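Putative histidinol-phosphate aminotransferase (Burkholderia pseudomallei, PDB 3P1T) probably catalyses the pyridoxal-phosphate-dependent transfer of an amino group from L-histidinol phosphate to 2-oxoglutarate, a step of histidine biosynthesis. Local coordinates at residues A328-A331 with E332-D335; I217-M220 with K221-Q224; R58-A61 with E62-C66. One frame throughout, in Å; residues are numbered along the deposited sequence.

Contact 1: residues A328-A331 with E332-D335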
ATOM      1  N   ALA A 328       9.142 -35.629 -14.346  1.00 50.72           N
ATOM      2  CA  ALA A 328      10.179 -36.273 -15.168  1.00 51.17           C
ATOM      3  C   ALA A 328      11.559 -36.113 -14.521  1.00 55.97           C
ATOM      4  O   ALA A 328      12.329 -37.071 -14.492  1.00 57.18           O
ATOM      5  CB  ALA A 328      10.181 -35.702 -16.573  1.00 51.83           C
ATOM      6  N   ALA A 329      11.837 -34.934 -13.945  1.00 52.21           N
ATOM      7  CA  ALA A 329      13.097 -34.645 -13.252  1.00 52.24           C
ATOM      8  C   ALA A 329      13.241 -35.461 -11.970  1.00 56.28           C
ATOM      9  O   ALA A 329      14.307 -36.023 -11.759  1.00 58.15           O
ATOM     10  CB  ALA A 329      13.196 -33.166 -12.925  1.00 51.60           C
ATOM     11  N   LEU A 330      12.185 -35.545 -11.128  1.00 51.11           N
ATOM     12  CA  LEU A 330      12.260 -36.310  -9.879  1.00 50.42           C
ATOM     13  C   LEU A 330      12.144 -37.822 -10.171  1.00 56.66           C
ATOM     14  O   LEU A 330      12.573 -38.626  -9.336  1.00 57.10           O
ATOM     15  CB  LEU A 330      11.225 -35.854  -8.834  1.00 48.77           C
ATOM     16  CG  LEU A 330      11.491 -34.472  -8.199  1.00 51.90           C
ATOM     17  CD1 LEU A 330      10.350 -34.050  -7.310  1.00 51.42           C
ATOM     18  CD2 LEU A 330      12.770 -34.455  -7.400  1.00 54.33           C
ATOM     19  N   ALA A 331      11.634 -38.219 -11.357  1.00 54.59           N
ATOM     20  CA  ALA A 331      11.666 -39.638 -11.731  1.00 56.53           C
ATOM     21  C   ALA A 331      13.121 -40.031 -11.979  1.00 62.95           C
ATOM     22  O   ALA A 331      13.579 -41.059 -11.470  1.00 65.40           O
ATOM     23  CB  ALA A 331      10.800 -39.911 -12.952  1.00 57.79           C
ATOM     24  N   GLU A 332      13.870 -39.140 -12.675  1.00 57.99           N
ATOM     25  CA  GLU A 332      15.295 -39.285 -12.981  1.00 58.86           C
ATOM     26  C   GLU A 332      16.127 -39.292 -11.683  1.00 63.72           C
ATOM     27  O   GLU A 332      17.022 -40.127 -11.547  1.00 66.13           O
ATOM     28  CB  GLU A 332      15.753 -38.148 -13.917  1.00 59.85           C
ATOM     29  CG  GLU A 332      17.176 -38.280 -14.439  1.00 67.16           C
ATOM     30  CD  GLU A 332      17.782 -37.054 -15.101  1.00 83.04           C
ATOM     31  OE1 GLU A 332      17.030 -36.141 -15.522  1.00 70.26           O
ATOM     32  OE2 GLU A 332      19.029 -37.014 -15.203  1.00 75.20           O
ATOM     33  N   TYR A 333      15.804 -38.396 -10.732  1.00 57.68           N
ATOM     34  CA  TYR A 333      16.491 -38.262  -9.446  1.00 56.98           C
ATOM     35  C   TYR A 333      16.285 -39.490  -8.535  1.00 65.01           C
ATOM     36  O   TYR A 333      17.193 -39.800  -7.760  1.00 65.29           O
ATOM     37  CB  TYR A 333      16.008 -36.998  -8.721  1.00 55.28           C
ATOM     38  CG  TYR A 333      16.844 -36.592  -7.522  1.00 55.64           C
ATOM     39  CD1 TYR A 333      18.178 -36.212  -7.668  1.00 56.84           C
ATOM     40  CD2 TYR A 333      16.276 -36.489  -6.257  1.00 56.15           C
ATOM     41  CE1 TYR A 333      18.944 -35.808  -6.573  1.00 56.10           C
ATOM     42  CE2 TYR A 333      17.032 -36.092  -5.151  1.00 57.02           C
ATOM     43  CZ  TYR A 333      18.364 -35.736  -5.315  1.00 64.68           C
ATOM     44  OH  TYR A 333      19.099 -35.300  -4.232  1.00 63.17           O
ATOM     45  N   SER A 334      15.130 -40.206  -8.633  1.00 64.69           N
ATOM     46  CA  SER A 334      14.861 -41.389  -7.789  1.00 66.96           C
ATOM     47  C   SER A 334      15.745 -42.607  -8.204  1.00 75.81           C
ATOM     48  O   SER A 334      15.686 -43.658  -7.550  1.00 76.86           O
ATOM     49  CB  SER A 334      13.382 -41.775  -7.819  1.00 71.08           C
ATOM     50  OG  SER A 334      12.983 -42.343  -9.054  1.00 83.52           O
ATOM     51  N   ASP A 335      16.590 -42.440  -9.249  1.00 73.97           N
ATOM     52  CA  ASP A 335      17.555 -43.436  -9.713  1.00106.55           C
ATOM     53  C   ASP A 335      18.951 -43.088  -9.177  1.00151.56           C
ATOM     54  O   ASP A 335      19.436 -43.722  -8.235  1.00117.39           O
ATOM     55  CB  ASP A 335      17.556 -43.516 -11.249  1.00108.86           C
ATOM     56  CG  ASP A 335      16.238 -43.977 -11.838  1.00116.14           C
ATOM     57  OD1 ASP A 335      15.802 -45.102 -11.508  1.00117.12           O
ATOM     58  OD2 ASP A 335      15.665 -43.234 -12.662  1.00119.50           O
TER

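Contact 2: residues I217-M220 with K221-Q224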
ATOM      1  N   ILE A 217     -13.033  -3.291  13.410  1.00 36.76           N
ATOM      2  CA  ILE A 217     -12.788  -2.979  11.993  1.00 34.33           C
ATOM      3  C   ILE A 217     -12.793  -1.440  11.794  1.00 39.48           C
ATOM      4  O   ILE A 217     -11.900  -0.912  11.140  1.00 39.01           O
ATOM      5  CB  ILE A 217     -13.854  -3.699  11.099  1.00 35.59           C
ATOM      6  CG1 ILE A 217     -13.660  -5.246  11.057  1.00 33.79           C
ATOM      7  CG2 ILE A 217     -13.929  -3.110   9.699  1.00 34.16           C
ATOM      8  CD1 ILE A 217     -12.453  -5.794  10.296  1.00 34.71           C
ATOM      9  N   ALA A 218     -13.782  -0.740  12.379  1.00 37.10           N
ATOM     10  CA  ALA A 218     -13.930   0.718  12.275  1.00 37.10           C
ATOM     11  C   ALA A 218     -12.700   1.463  12.849  1.00 42.31           C
ATOM     12  O   ALA A 218     -12.250   2.448  12.251  1.00 41.85           O
ATOM     13  CB  ALA A 218     -15.196   1.172  12.994  1.00 38.02           C
ATOM     14  N   ALA A 219     -12.170   0.995  14.003  1.00 38.48           N
ATOM     15  CA  ALA A 219     -11.002   1.602  14.653  1.00 37.19           C
ATOM     16  C   ALA A 219      -9.717   1.384  13.828  1.00 39.08           C
ATOM     17  O   ALA A 219      -8.861   2.278  13.801  1.00 40.69           O
ATOM     18  CB  ALA A 219     -10.825   1.036  16.050  1.00 37.93           C
HETATM   19  N   MSE A 220      -9.577   0.209  13.163  1.00 29.92           N
HETATM   20  CA  MSE A 220      -8.400  -0.068  12.343  1.00 26.87           C
HETATM   21  C   MSE A 220      -8.487   0.720  11.019  1.00 35.60           C
HETATM   22  O   MSE A 220      -7.463   1.251  10.583  1.00 37.17           O
HETATM   23  CB  MSE A 220      -8.224  -1.579  12.079  1.00 26.64           C
HETATM   24  CG  MSE A 220      -7.782  -2.378  13.292  1.00 29.50           C
HETATM   25 SE   MSE A 220      -7.568  -4.264  12.875  0.75 32.68          SE
HETATM   26  CE  MSE A 220      -9.341  -4.697  12.416  1.00 30.54           C
ATOM     27  N   LYS A 221      -9.698   0.812  10.395  1.00 32.45           N
ATOM     28  CA  LYS A 221      -9.942   1.589   9.162  1.00 32.23           C
ATOM     29  C   LYS A 221      -9.504   3.021   9.346  1.00 36.48           C
ATOM     30  O   LYS A 221      -8.887   3.592   8.450  1.00 36.01           O
ATOM     31  CB  LYS A 221     -11.419   1.546   8.737  1.00 35.18           C
ATOM     32  CG  LYS A 221     -11.809   0.258   8.033  1.00 37.54           C
ATOM     33  CD  LYS A 221     -13.242   0.282   7.591  1.00 34.03           C
ATOM     34  CE  LYS A 221     -13.587  -0.985   6.857  1.00 35.46           C
ATOM     35  NZ  LYS A 221     -15.004  -1.021   6.406  1.00 39.88           N
ATOM     36  N   ARG A 222      -9.770   3.573  10.538  1.00 34.95           N
ATOM     37  CA  ARG A 222      -9.385   4.921  10.975  1.00 36.06           C
ATOM     38  C   ARG A 222      -7.849   5.118  10.944  1.00 38.60           C
ATOM     39  O   ARG A 222      -7.371   6.231  10.718  1.00 38.60           O
ATOM     40  CB  ARG A 222      -9.913   5.183  12.408  1.00 38.49           C
ATOM     41  CG  ARG A 222     -11.063   6.171  12.487  1.00 48.88           C
ATOM     42  CD  ARG A 222     -11.577   6.374  13.906  1.00 61.28           C
ATOM     43  NE  ARG A 222     -12.602   5.393  14.279  1.00 78.90           N
ATOM     44  CZ  ARG A 222     -12.597   4.667  15.398  1.00 92.69           C
ATOM     45  NH1 ARG A 222     -11.601   4.789  16.277  1.00 77.52           N
ATOM     46  NH2 ARG A 222     -13.576   3.805  15.643  1.00 71.83           N
ATOM     47  N   LYS A 223      -7.087   4.038  11.151  1.00 33.30           N
ATOM     48  CA  LYS A 223      -5.625   4.127  11.187  1.00 32.12           C
ATOM     49  C   LYS A 223      -5.004   3.865   9.800  1.00 35.87           C
ATOM     50  O   LYS A 223      -3.824   4.179   9.607  1.00 36.82           O
ATOM     51  CB  LYS A 223      -5.035   3.158  12.241  1.00 32.72           C
ATOM     52  CG  LYS A 223      -5.354   3.632  13.656  1.00 31.05           C
ATOM     53  CD  LYS A 223      -4.852   2.744  14.736  1.00 36.39           C
ATOM     54  CE  LYS A 223      -5.229   3.307  16.079  1.00 40.32           C
ATOM     55  NZ  LYS A 223      -4.589   2.554  17.182  1.00 44.62           N
ATOM     56  N   GLN A 224      -5.795   3.385   8.830  1.00 31.82           N
ATOM     57  CA  GLN A 224      -5.291   3.110   7.483  1.00 31.31           C
ATOM     58  C   GLN A 224      -4.907   4.396   6.768  1.00 37.33           C
ATOM     59  O   GLN A 224      -5.376   5.486   7.116  1.00 39.18           O
ATOM     60  CB  GLN A 224      -6.297   2.330   6.647  1.00 32.31           C
ATOM     61  CG  GLN A 224      -6.488   0.890   7.097  1.00 36.93           C
ATOM     62  CD  GLN A 224      -7.316   0.124   6.101  1.00 44.84           C
ATOM     63  OE1 GLN A 224      -8.539   0.320   5.975  1.00 39.06           O
ATOM     64  NE2 GLN A 224      -6.648  -0.723   5.324  1.00 34.44           N
TER

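Contact 3: residues R58-A61 with E62-C66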
ATOM      1  N   ARG A  58     -18.210  -2.075  -1.739  1.00 42.88           N
ATOM      2  CA  ARG A  58     -19.548  -2.610  -1.871  1.00 43.83           C
ATOM      3  C   ARG A  58     -19.492  -3.925  -2.622  1.00 46.57           C
ATOM      4  O   ARG A  58     -20.156  -4.875  -2.210  1.00 45.04           O
ATOM      5  CB  ARG A  58     -20.428  -1.583  -2.584  1.00 48.52           C
ATOM      6  CG  ARG A  58     -21.867  -2.022  -2.844  1.00 66.40           C
ATOM      7  CD  ARG A  58     -22.665  -0.998  -3.652  1.00 78.91           C
ATOM      8  NE  ARG A  58     -22.039  -0.635  -4.932  1.00 88.16           N
ATOM      9  CZ  ARG A  58     -22.143  -1.334  -6.063  1.00102.25           C
ATOM     10  NH1 ARG A  58     -22.819  -2.476  -6.088  1.00 86.40           N
ATOM     11  NH2 ARG A  58     -21.551  -0.907  -7.170  1.00 92.42           N
ATOM     12  N   LYS A  59     -18.677  -3.991  -3.707  1.00 44.44           N
ATOM     13  CA  LYS A  59     -18.498  -5.201  -4.524  1.00 44.21           C
ATOM     14  C   LYS A  59     -17.921  -6.342  -3.665  1.00 47.31           C
ATOM     15  O   LYS A  59     -18.399  -7.463  -3.774  1.00 48.91           O
ATOM     16  CB  LYS A  59     -17.594  -4.927  -5.746  1.00 46.27           C
ATOM     17  CG  LYS A  59     -18.307  -4.857  -7.106  1.00 53.35           C
ATOM     18  CD  LYS A  59     -19.065  -3.546  -7.354  1.00 56.15           C
ATOM     19  CE  LYS A  59     -19.775  -3.515  -8.689  1.00 59.74           C
ATOM     20  NZ  LYS A  59     -18.835  -3.551  -9.846  1.00 59.78           N
ATOM     21  N   LEU A  60     -16.927  -6.048  -2.801  1.00 41.83           N
ATOM     22  CA  LEU A  60     -16.323  -6.995  -1.867  1.00 40.89           C
ATOM     23  C   LEU A  60     -17.369  -7.545  -0.905  1.00 48.28           C
ATOM     24  O   LEU A  60     -17.429  -8.761  -0.684  1.00 49.94           O
ATOM     25  CB  LEU A  60     -15.185  -6.329  -1.074  1.00 39.49           C
ATOM     26  CG  LEU A  60     -13.871  -6.123  -1.802  1.00 43.04           C
ATOM     27  CD1 LEU A  60     -12.992  -5.120  -1.055  1.00 42.27           C
ATOM     28  CD2 LEU A  60     -13.136  -7.455  -2.038  1.00 41.19           C
ATOM     29  N   ALA A  61     -18.215  -6.649  -0.361  1.00 45.13           N
ATOM     30  CA  ALA A  61     -19.287  -6.970   0.575  1.00 45.98           C
ATOM     31  C   ALA A  61     -20.269  -7.949  -0.048  1.00 53.39           C
ATOM     32  O   ALA A  61     -20.673  -8.909   0.615  1.00 53.66           O
ATOM     33  CB  ALA A  61     -20.002  -5.699   0.997  1.00 47.16           C
ATOM     34  N   GLU A  62     -20.607  -7.726  -1.339  1.00 51.40           N
ATOM     35  CA  GLU A  62     -21.504  -8.560  -2.133  1.00 52.37           C
ATOM     36  C   GLU A  62     -20.883  -9.922  -2.359  1.00 55.39           C
ATOM     37  O   GLU A  62     -21.539 -10.942  -2.130  1.00 56.62           O
ATOM     38  CB  GLU A  62     -21.813  -7.888  -3.480  1.00 54.64           C
ATOM     39  CG  GLU A  62     -23.148  -7.159  -3.534  1.00 71.12           C
ATOM     40  CD  GLU A  62     -23.170  -5.886  -4.374  1.00 96.37           C
ATOM     41  OE1 GLU A  62     -22.795  -5.937  -5.571  1.00 93.51           O
ATOM     42  OE2 GLU A  62     -23.606  -4.838  -3.841  1.00 82.81           O
ATOM     43  N   HIS A  63     -19.614  -9.931  -2.796  1.00 48.96           N
ATOM     44  CA  HIS A  63     -18.864 -11.132  -3.119  1.00 48.63           C
ATOM     45  C   HIS A  63     -18.775 -12.080  -1.904  1.00 52.25           C
ATOM     46  O   HIS A  63     -19.050 -13.272  -2.050  1.00 52.14           O
ATOM     47  CB  HIS A  63     -17.457 -10.756  -3.625  1.00 48.66           C
ATOM     48  CG  HIS A  63     -16.678 -11.921  -4.154  1.00 52.04           C
ATOM     49  ND1 HIS A  63     -16.895 -12.414  -5.429  1.00 54.47           N
ATOM     50  CD2 HIS A  63     -15.693 -12.641  -3.568  1.00 53.50           C
ATOM     51  CE1 HIS A  63     -16.063 -13.431  -5.568  1.00 53.69           C
ATOM     52  NE2 HIS A  63     -15.318 -13.606  -4.472  1.00 53.48           N
ATOM     53  N   PHE A  64     -18.431 -11.550  -0.711  1.00 47.45           N
ATOM     54  CA  PHE A  64     -18.256 -12.371   0.486  1.00 45.90           C
ATOM     55  C   PHE A  64     -19.552 -12.490   1.307  1.00 52.29           C
ATOM     56  O   PHE A  64     -19.558 -13.193   2.327  1.00 52.77           O
ATOM     57  CB  PHE A  64     -17.126 -11.804   1.341  1.00 45.51           C
ATOM     58  CG  PHE A  64     -15.785 -11.999   0.673  1.00 45.53           C
ATOM     59  CD1 PHE A  64     -15.154 -13.232   0.697  1.00 47.13           C
ATOM     60  CD2 PHE A  64     -15.148 -10.948   0.024  1.00 46.52           C
ATOM     61  CE1 PHE A  64     -13.915 -13.416   0.076  1.00 46.79           C
ATOM     62  CE2 PHE A  64     -13.902 -11.134  -0.589  1.00 47.85           C
ATOM     63  CZ  PHE A  64     -13.299 -12.368  -0.561  1.00 45.42           C
ATOM     64  N   SER A  65     -20.652 -11.870   0.821  1.00 49.61           N
ATOM     65  CA  SER A  65     -21.997 -11.872   1.410  1.00 51.46           C
ATOM     66  C   SER A  65     -21.956 -11.492   2.912  1.00 56.30           C
ATOM     67  O   SER A  65     -22.482 -12.199   3.771  1.00 57.09           O
ATOM     68  CB  SER A  65     -22.682 -13.222   1.211  1.00 56.66           C
ATOM     69  OG  SER A  65     -22.888 -13.509  -0.163  1.00 71.03           O
ATOM     70  N   CYS A  66     -21.336 -10.353   3.212  1.00 52.29           N
ATOM     71  CA  CYS A  66     -21.253  -9.839   4.576  1.00 51.86           C
ATOM     72  C   CYS A  66     -21.408  -8.329   4.552  1.00 56.00           C
ATOM     73  O   CYS A  66     -21.195  -7.742   3.488  1.00 57.59           O
ATOM     74  CB  CYS A  66     -19.933 -10.245   5.212  1.00 51.20           C
ATOM     75  SG  CYS A  66     -18.505  -9.361   4.550  1.00 53.84           S
TER

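Contact 1: residues A328-A331 with E332-D335
Ser334 meets Ala331 in a local hydrogen-bonded contact in the last turn of helix 320-333, near the last modelled residue of the chain. The serine hydroxyl donates to the carbonyl one turn back, Ser334 OG lying 2.8 Å from Ala331 O and tilted 23° from the carbonyl plane. With chi1 at 72°, OG sits between its own backbone N and carbonyl carbon and is swung back over the final turn. A short polar side chain suits this place, because the carbonyls of the last turn lack the next turn of amides. Ser334 N serves the same region: it bonds to Leu330 O at 3.1 Å and, weakly, to Ala331 O at 3.3 Å. Just before this end the helix is regular, with Tyr333 N 3.0 Å from Ala329 O and Glu332 N 3.2 Å from Ala328 O.

In the fold type I aminotransferases, to which the family belongs, a C-terminal helix such as this one covers part of the small domain. Here Ala329 and Leu330 press on Leu294 of helix 288-296, and the short alanine side chain is consistent with a close fit there. On the same side, Leu330 CD2 comes obliquely to the Tyr333 ring, 4.2 Å from its CD2. Tyr333, with its ring anti to the backbone N (chi1 -168°), spans the helix pair: its ring meets Phe293 and its hydroxyl bonds to Thr290. The extended chain of Glu332 passes Phe293 and carries its carboxylate to a salt bridge with Arg297.

Contact 2: residues I217-M220 with K221-Q224
Lys221 crosses Ile217 where the last turn of helix 214-221 gives way to a type I beta turn running from Lys221 to Gln224. The two side chains meet at an oblique angle, and the meeting is apolar: Lys221 CE is 3.6 Å from Ile217 CG2, the branch methyl that stands anti to the isoleucine N. Lysine suits this place because its extended methylenes can cover a hydrophobic neighbour while the ammonium reaches further, here to the carbonyl of Glu68. The backbone ties the same two residues, Lys221 N to Ile217 O at 2.9 Å.

Arg222 lies across the neighbouring side of the helix. Its chain bends at chi3 (-87°), laying the guanidinium flat against the backbone, with CZ 3.5 Å from Ala219 CA and NH1 3.8 Å from Ala219 CB. Ala219 CA sits over one face, towards the rim of the group; a small side chain such as alanine is consistent with the guanidinium lying here.

Helix and beta turn share the carbonyl of Met220, a selenomethionine in the crystal. Lys223 N donates to Met220 O at 2.9 Å, coming from above the carbonyl plane, and Gln224 N adds a weak bond to the same oxygen at 3.2 Å. The beta turn itself is closed by Gln224 N and Lys221 O, 3.1 Å apart. In the large domain of this aminotransferase fold the turn stands beside strand 71-74 and helix 76-87, and the buried Met220 side chain packs on Met72 and Ile84. Gln224 gives its amide NE2 to Leu73 O and Glu79, Lys223 pairs with Glu87, and the carbonyl of Lys223 accepts a bond from Arg106 of the second subunit.

Contact 3: residues R58-A61 with E62-C66
Arg58 and Glu62, one turn apart on helix 52-64, run side by side on the exposed flank and join in a loose salt bridge. Arg58 NH1 gives a weak hydrogen bond to Glu62 OE2 at 3.4 Å, the oxygen lying at the guanidinium edge near its plane. The two flat groups are turned 43° from each other. Arg58 reaches outward from the helix and bends at chi3 (55°), while Glu62, bent at chi2, leans back towards it, and the two ends lie close.

On the inward flank Leu60 and Phe64 likewise lie alongside each other, pointing the same way, with Leu60 CD2 4.0 Å from Phe64 CE2. The ring also turns an edge to the backbone, Phe64 CD2 being 3.2 Å from Leu60 O, while His63 CD2 of the preceding residue sits over the centre of one ring face. Leu60 O itself accepts a bond from Phe64 N at 3.0 Å.

The helix then ends in a Schellman motif. Ser65 takes positive phi (50°), reversing the chain so that Cys66 N reaches Ala61 O at 3.0 Å, in the carbonyl plane, and Ser65 N reaches Glu62 O at 3.2 Å. The small side chain of Ala61 is consistent with the returning chain passing close by.

Further out, the apolar residues fit the helix into the surrounding fold. Leu60 packs on Leu237 and Leu241 of helix 231-241 and on Leu71, while Phe64 meets Phe211 edge-to-face. Two polar ends also turn to the rest of the domain: Lys59 pairs with Glu238, and His63 NE2 is hydrogen-bonded to the hydroxyl of Tyr200.

In the fold
All three contacts are helix C-termini, but each ends in its own way: a serine hydroxyl in contact 1, a beta turn in contact 2, a Schellman motif in contact 3. Contact 3 is a surface contact; the other two are partly buried. Contacts 2 and 3 are neighbours, their centres about 19 Å apart, and both pack on strand 71-74, from helices 214-221 and 52-64. Contact 1 lies across the chain's centre from both, its centre about 52 Å from that of contact 2, and leans on helix 288-296. Charged ends pair outward in all three, but only in contact 3 does a salt bridge also join the two segments; contact 2 alone reaches the second subunit.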